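HTH-type transcriptional activator AmpR (Citrobacter freundii, PDB 3KOS) regulates expression of the AmpC beta-lactamase gene as a LysR-family transcription factor, of which this chain is the effector-binding domain. Local coordinates at residues A99-F104 with L117-V122; V152-V157 with T175-G180. All coordinates share one frame; numbering follows the deposited sequence.

Contact 1 of 2, residues A99-F104 with L117-V122; sequences ADILKF and LWMQTV. Unlike the reference sequence in segment 117-122: Thr-121 (reference Ala), Val-122 (reference Ala).
The side chain of Met-119, present as selenomethionine, lies over Ile-101 and Leu-102 and covers more surface than any other residue of this buried apolar contact. It illustrates how the effector-binding domain of a LysR-type regulator, an alpha/beta fold related to the periplasmic binding proteins, packs a connecting segment against a neighbouring helix. Residues 99-104 belong to the connection between helix 89-92 and strand 106-109, and helix 114-121 supplies the other partner. The Met-119 chain bends at its second torsion (chi2 -62°), and its terminal CE reaches Ile-101 CB at 3.9 Å. The same methyl meets Leu-102 CD2 at 4.0 Å, so one terminal methyl meets two branched side chains, which run past it in the reverse direction.

Ile-101 divides its work between its two branches. CG2, anti to the backbone N, flanks Met-119 CE, while the longer branch extends away to place CD1 3.7 Å from Trp-118 CZ3. That methyl comes obliquely at the six-membered part of the indole. A face of the same ring system carries Val-122 CG1, 3.8 Å above its plane and displaced toward the rim. Pro-85 of strand 73-86 touches both Ile-101 and Trp-118, and the indole NE1 is hydrogen-bonded to Thr-175 O, which probably helps to set how the ring is turned.

In the last turn of the helix, Leu-117 O accepts two bonds from a single residue, Thr-121: from the backbone N at 3.0 Å and from OG1 at 2.9 Å, the two donors arriving from opposite faces of the carbonyl plane.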
loop_
_atom_site.group_PDB
_atom_site.type_symbol
_atom_site.label_atom_id
_atom_site.label_comp_id
_atom_site.label_asym_id
_atom_site.label_seq_id
_atom_site.Cartn_x
_atom_site.Cartn_y
_atom_site.Cartn_z
ATOM N N ALA A 99 -20.697 14.558 -13.078
ATOM C CA ALA A 99 -20.042 14.625 -14.381
ATOM C C ALA A 99 -18.694 15.352 -14.309
ATOM O O ALA A 99 -17.784 15.076 -15.097
ATOM C CB ALA A 99 -20.959 15.287 -15.411
ATOM N N ASP A 100 -18.568 16.273 -13.361
ATOM C CA ASP A 100 -17.339 17.045 -13.196
ATOM C C ASP A 100 -16.143 16.165 -12.823
ATOM O O ASP A 100 -14.995 16.549 -13.028
ATOM C CB ASP A 100 -17.521 18.130 -12.129
ATOM C CG ASP A 100 -18.416 19.271 -12.597
ATOM O OD1 ASP A 100 -18.546 19.471 -13.821
ATOM O OD2 ASP A 100 -18.986 19.965 -11.734
ATOM N N ILE A 101 -16.415 14.993 -12.258
ATOM C CA ILE A 101 -15.349 14.060 -11.909
ATOM C C ILE A 101 -14.504 13.764 -13.147
ATOM O O ILE A 101 -13.282 13.588 -13.059
ATOM C CB ILE A 101 -15.914 12.760 -11.305
ATOM C CG1 ILE A 101 -16.456 13.036 -9.899
ATOM C CG2 ILE A 101 -14.843 11.670 -11.260
ATOM C CD1 ILE A 101 -17.271 11.892 -9.289
ATOM N N LEU A 102 -15.158 13.746 -14.306
ATOM C CA LEU A 102 -14.508 13.371 -15.560
ATOM C C LEU A 102 -13.591 14.453 -16.136
ATOM O O LEU A 102 -12.961 14.259 -17.180
ATOM C CB LEU A 102 -15.550 12.912 -16.585
ATOM C CG LEU A 102 -16.370 11.722 -16.094
ATOM C CD1 LEU A 102 -17.457 11.338 -17.080
ATOM C CD2 LEU A 102 -15.445 10.538 -15.822
ATOM N N LYS A 103 -13.499 15.585 -15.451
ATOM C CA LYS A 103 -12.471 16.561 -15.781
ATOM C C LYS A 103 -11.104 15.968 -15.478
ATOM O O LYS A 103 -10.097 16.389 -16.043
ATOM C CB LYS A 103 -12.642 17.823 -14.943
ATOM C CG LYS A 103 -13.845 18.670 -15.284
ATOM C CD LYS A 103 -13.960 19.771 -14.245
ATOM C CE LYS A 103 -15.144 20.672 -14.492
ATOM N NZ LYS A 103 -15.174 21.743 -13.460
ATOM N N PHE A 104 -11.076 14.985 -14.579
ATOM C CA PHE A 104 -9.816 14.453 -14.061
ATOM C C PHE A 104 -9.619 12.974 -14.381
ATOM O O PHE A 104 -10.572 12.279 -14.736
ATOM C CB PHE A 104 -9.744 14.694 -12.554
ATOM C CG PHE A 104 -10.009 16.117 -12.172
ATOM C CD1 PHE A 104 -9.037 17.081 -12.346
ATOM C CD2 PHE A 104 -11.239 16.497 -11.675
ATOM C CE1 PHE A 104 -9.280 18.400 -12.015
ATOM C CE2 PHE A 104 -11.488 17.815 -11.338
ATOM C CZ PHE A 104 -10.507 18.765 -11.512
ATOM N N LEU A 117 -20.070 1.470 -12.284
ATOM C CA LEU A 117 -21.138 1.192 -11.332
ATOM C C LEU A 117 -21.525 2.416 -10.509
ATOM O O LEU A 117 -22.708 2.662 -10.292
ATOM C CB LEU A 117 -20.776 0.014 -10.425
ATOM C CG LEU A 117 -20.649 -1.313 -11.185
ATOM C CD1 LEU A 117 -19.976 -2.384 -10.342
ATOM C CD2 LEU A 117 -22.018 -1.791 -11.673
ATOM N N TRP A 118 -20.546 3.192 -10.047
ATOM C CA TRP A 118 -20.893 4.389 -9.280
ATOM C C TRP A 118 -21.641 5.411 -10.137
ATOM O O TRP A 118 -22.663 5.957 -9.714
ATOM C CB TRP A 118 -19.663 5.035 -8.621
ATOM C CG TRP A 118 -20.046 6.085 -7.642
ATOM C CD1 TRP A 118 -20.369 5.902 -6.324
ATOM C CD2 TRP A 118 -20.186 7.479 -7.898
ATOM N NE1 TRP A 118 -20.691 7.101 -5.746
ATOM C CE2 TRP A 118 -20.594 8.087 -6.694
ATOM C CE3 TRP A 118 -20.003 8.281 -9.032
ATOM C CZ2 TRP A 118 -20.818 9.455 -6.592
ATOM C CZ3 TRP A 118 -20.230 9.639 -8.928
ATOM C CH2 TRP A 118 -20.633 10.210 -7.720
HETATM N N MSE A 119 -21.114 5.684 -11.331
HETATM C CA MSE A 119 -21.767 6.594 -12.266
HETATM C C MSE A 119 -23.194 6.127 -12.552
HETATM O O MSE A 119 -24.129 6.916 -12.507
HETATM C CB MSE A 119 -20.977 6.687 -13.577
HETATM C CG MSE A 119 -19.647 7.425 -13.449
HETATM SE SE MSE A 119 -19.917 9.284 -12.888
HETATM C CE MSE A 119 -18.042 9.881 -12.814
ATOM N N GLN A 120 -23.340 4.844 -12.865
ATOM C CA GLN A 120 -24.652 4.263 -13.154
ATOM C C GLN A 120 -25.628 4.519 -11.997
ATOM O O GLN A 120 -26.777 4.906 -12.215
ATOM C CB GLN A 120 -24.501 2.764 -13.426
ATOM C CG GLN A 120 -25.803 2.012 -13.654
ATOM C CD GLN A 120 -25.598 0.517 -13.879
ATOM O OE1 GLN A 120 -25.248 -0.228 -12.957
ATOM N NE2 GLN A 120 -25.832 0.070 -15.106
ATOM N N THR A 121 -25.151 4.334 -10.767
ATOM C CA THR A 121 -25.966 4.529 -9.566
ATOM C C THR A 121 -26.453 5.961 -9.398
ATOM O O THR A 121 -27.565 6.190 -8.915
ATOM C CB THR A 121 -25.187 4.099 -8.298
ATOM O OG1 THR A 121 -24.890 2.701 -8.382
ATOM C CG2 THR A 121 -25.982 4.370 -7.036
ATOM N N VAL A 122 -25.632 6.928 -9.791
ATOM C CA VAL A 122 -26.031 8.327 -9.661
ATOM C C VAL A 122 -26.660 8.863 -10.947
ATOM O O VAL A 122 -26.946 10.049 -11.051
ATOM C CB VAL A 122 -24.867 9.257 -9.221
ATOM C CG1 VAL A 122 -24.370 8.869 -7.842
ATOM C CG2 VAL A 122 -23.726 9.239 -10.242
#

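Contact 2 of 2, residues V152-V157 with T175-G180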
loop_
_atom_site.group_PDB
_atom_site.type_symbol
_atom_site.label_atom_id
_atom_site.label_comp_id
_atom_site.label_asym_id
_atom_site.label_seq_id
_atom_site.Cartn_x
_atom_site.Cartn_y
_atom_site.Cartn_z
ATOM N N VAL A 152 -9.243 11.373 -9.288
ATOM C CA VAL A 152 -10.299 11.112 -8.322
ATOM C C VAL A 152 -10.339 9.615 -8.040
ATOM O O VAL A 152 -10.423 8.809 -8.961
ATOM C CB VAL A 152 -11.664 11.581 -8.857
ATOM C CG1 VAL A 152 -12.774 11.275 -7.838
ATOM C CG2 VAL A 152 -11.615 13.071 -9.165
ATOM N N ALA A 153 -10.245 9.261 -6.761
ATOM C CA ALA A 153 -10.253 7.866 -6.338
ATOM C C ALA A 153 -11.670 7.416 -5.998
ATOM O O ALA A 153 -12.559 8.234 -5.802
ATOM C CB ALA A 153 -9.373 7.702 -5.116
ATOM N N ILE A 154 -11.875 6.111 -5.945
ATOM C CA ILE A 154 -13.094 5.579 -5.360
ATOM C C ILE A 154 -12.687 4.432 -4.449
ATOM O O ILE A 154 -11.994 3.500 -4.874
ATOM C CB ILE A 154 -14.140 5.173 -6.439
ATOM C CG1 ILE A 154 -15.461 4.748 -5.774
ATOM C CG2 ILE A 154 -13.580 4.092 -7.366
ATOM C CD1 ILE A 154 -16.621 4.584 -6.762
ATOM N N ALA A 155 -13.094 4.513 -3.187
ATOM C CA ALA A 155 -12.589 3.599 -2.174
ATOM C C ALA A 155 -13.505 3.558 -0.957
ATOM O O ALA A 155 -14.404 4.393 -0.828
ATOM C CB ALA A 155 -11.164 4.006 -1.763
ATOM N N PRO A 156 -13.291 2.581 -0.062
ATOM C CA PRO A 156 -14.139 2.493 1.135
ATOM C C PRO A 156 -13.931 3.686 2.063
ATOM O O PRO A 156 -12.881 3.821 2.691
ATOM C CB PRO A 156 -13.662 1.208 1.810
ATOM C CG PRO A 156 -13.153 0.365 0.683
ATOM C CD PRO A 156 -12.456 1.376 -0.229
ATOM N N VAL A 157 -14.940 4.537 2.162
ATOM C CA VAL A 157 -14.766 5.819 2.831
ATOM C C VAL A 157 -14.406 5.663 4.310
ATOM O O VAL A 157 -13.614 6.446 4.838
ATOM C CB VAL A 157 -16.018 6.718 2.685
ATOM C CG1 VAL A 157 -16.381 6.890 1.218
ATOM C CG2 VAL A 157 -17.187 6.137 3.428
ATOM N N THR A 175 -23.466 9.719 -2.190
ATOM C CA THR A 175 -23.816 8.394 -2.695
ATOM C C THR A 175 -22.667 7.404 -2.597
ATOM O O THR A 175 -21.547 7.692 -3.010
ATOM C CB THR A 175 -24.317 8.440 -4.156
ATOM O OG1 THR A 175 -25.495 9.249 -4.232
ATOM C CG2 THR A 175 -24.645 7.035 -4.651
ATOM N N GLN A 176 -22.963 6.231 -2.042
ATOM C CA GLN A 176 -21.968 5.182 -1.876
ATOM C C GLN A 176 -22.455 3.881 -2.505
ATOM O O GLN A 176 -23.659 3.635 -2.566
ATOM C CB GLN A 176 -21.728 4.927 -0.397
ATOM C CG GLN A 176 -21.343 6.138 0.407
ATOM C CD GLN A 176 -21.244 5.810 1.871
ATOM O OE1 GLN A 176 -20.169 5.893 2.466
ATOM N NE2 GLN A 176 -22.364 5.409 2.462
ATOM N N ILE A 177 -21.525 3.041 -2.952
ATOM C CA ILE A 177 -21.880 1.725 -3.485
ATOM C C ILE A 177 -21.195 0.611 -2.689
ATOM O O ILE A 177 -20.164 0.836 -2.056
ATOM C CB ILE A 177 -21.531 1.583 -4.983
ATOM C CG1 ILE A 177 -20.039 1.835 -5.225
ATOM C CG2 ILE A 177 -22.374 2.541 -5.828
ATOM C CD1 ILE A 177 -19.586 1.566 -6.660
ATOM N N ASP A 178 -21.775 -0.587 -2.735
ATOM C CA ASP A 178 -21.237 -1.751 -2.038
ATOM C C ASP A 178 -20.770 -2.777 -3.057
ATOM O O ASP A 178 -21.584 -3.382 -3.752
ATOM C CB ASP A 178 -22.322 -2.352 -1.136
ATOM C CG ASP A 178 -21.862 -3.596 -0.384
ATOM O OD1 ASP A 178 -20.765 -4.129 -0.653
ATOM O OD2 ASP A 178 -22.623 -4.054 0.495
ATOM N N LEU A 179 -19.455 -2.949 -3.166
ATOM C CA LEU A 179 -18.890 -3.959 -4.045
ATOM C C LEU A 179 -18.110 -4.987 -3.228
ATOM O O LEU A 179 -17.299 -5.742 -3.768
ATOM C CB LEU A 179 -17.978 -3.317 -5.095
ATOM C CG LEU A 179 -18.683 -2.306 -6.004
ATOM C CD1 LEU A 179 -17.720 -1.721 -7.039
ATOM C CD2 LEU A 179 -19.874 -2.963 -6.684
ATOM N N GLY A 180 -18.368 -5.011 -1.924
ATOM C CA GLY A 180 -17.679 -5.919 -1.024
ATOM C C GLY A 180 -17.599 -5.363 0.385
ATOM O O GLY A 180 -17.889 -4.185 0.613
#
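Gln-176 crosses Val-157 at about a right angle and brings OE1 to within 3.1 Å of Val-157 CG2. The approach is tight for a methyl carbon and an oxygen, and the exact setting of the amide is correspondingly doubtful. The glutamine chain is extended beyond CG, which carries the amide from a backbone lying well away from the 152-157 segment: the nearest CA atoms, those of Val-157 and Gln-176, are 8.6 Å apart. Side chains alone therefore bridge the two segments, and residues 175-180 do not add a strand to the sheet edge.

Ile-177 provides the second bridge. Its CG1 lies between the backbone N and the carbonyl carbon (chi1 58°), and from there CD1 meets CD1 of Ile-154, tip to tip, at 4.2 Å. Both residues are buried, and this is a light apolar touch.

At Asp-178 the chain turns. OD1 accepts from Gly-180 N at 2.9 Å, with an N-H...O angle of 149°, forming an Asx turn; the donor meets the oxygen nearly along its C-O bond. Leu-179 lies between the two, and Gly-180, which closes the turn, has a phi of 152° and leads into strand 181-187.

Strand 153-156 is an outermost strand of the mixed sheet in this chain, bonded antiparallel to strand 73-86, whose Leu-82 also touches Gln-176 and Asp-178. Ala-153 and Ala-155 pack on helix 139-147, whereas Ile-154 meets Trp-115 of helix 114-121, leaving the strand between two helices with the 175-180 loop beside it.

In the fold
Followed from the N terminus, the chain passes through the first strands and the long strand 73-86 before either contact forms. Contact 1 then closes a short loop that contains strand 106-109 and the start of helix 114-121. Contact 2 opens only later and closes the excursion through helix 161-165, so the two are in series, neither nested nor crossed. Their centres nevertheless lie about 12 Å apart, and they meet directly: Ile-154 CD1 packs on Trp-118 CB at 3.6 Å, and Ile-177 CG2 on Thr-121 OG1 at 3.6 Å. Helix 114-121, part of contact 1, thus also borders contact 2, linking the 99-104 connection to strand 153-156 and to the loop before strand 181-187.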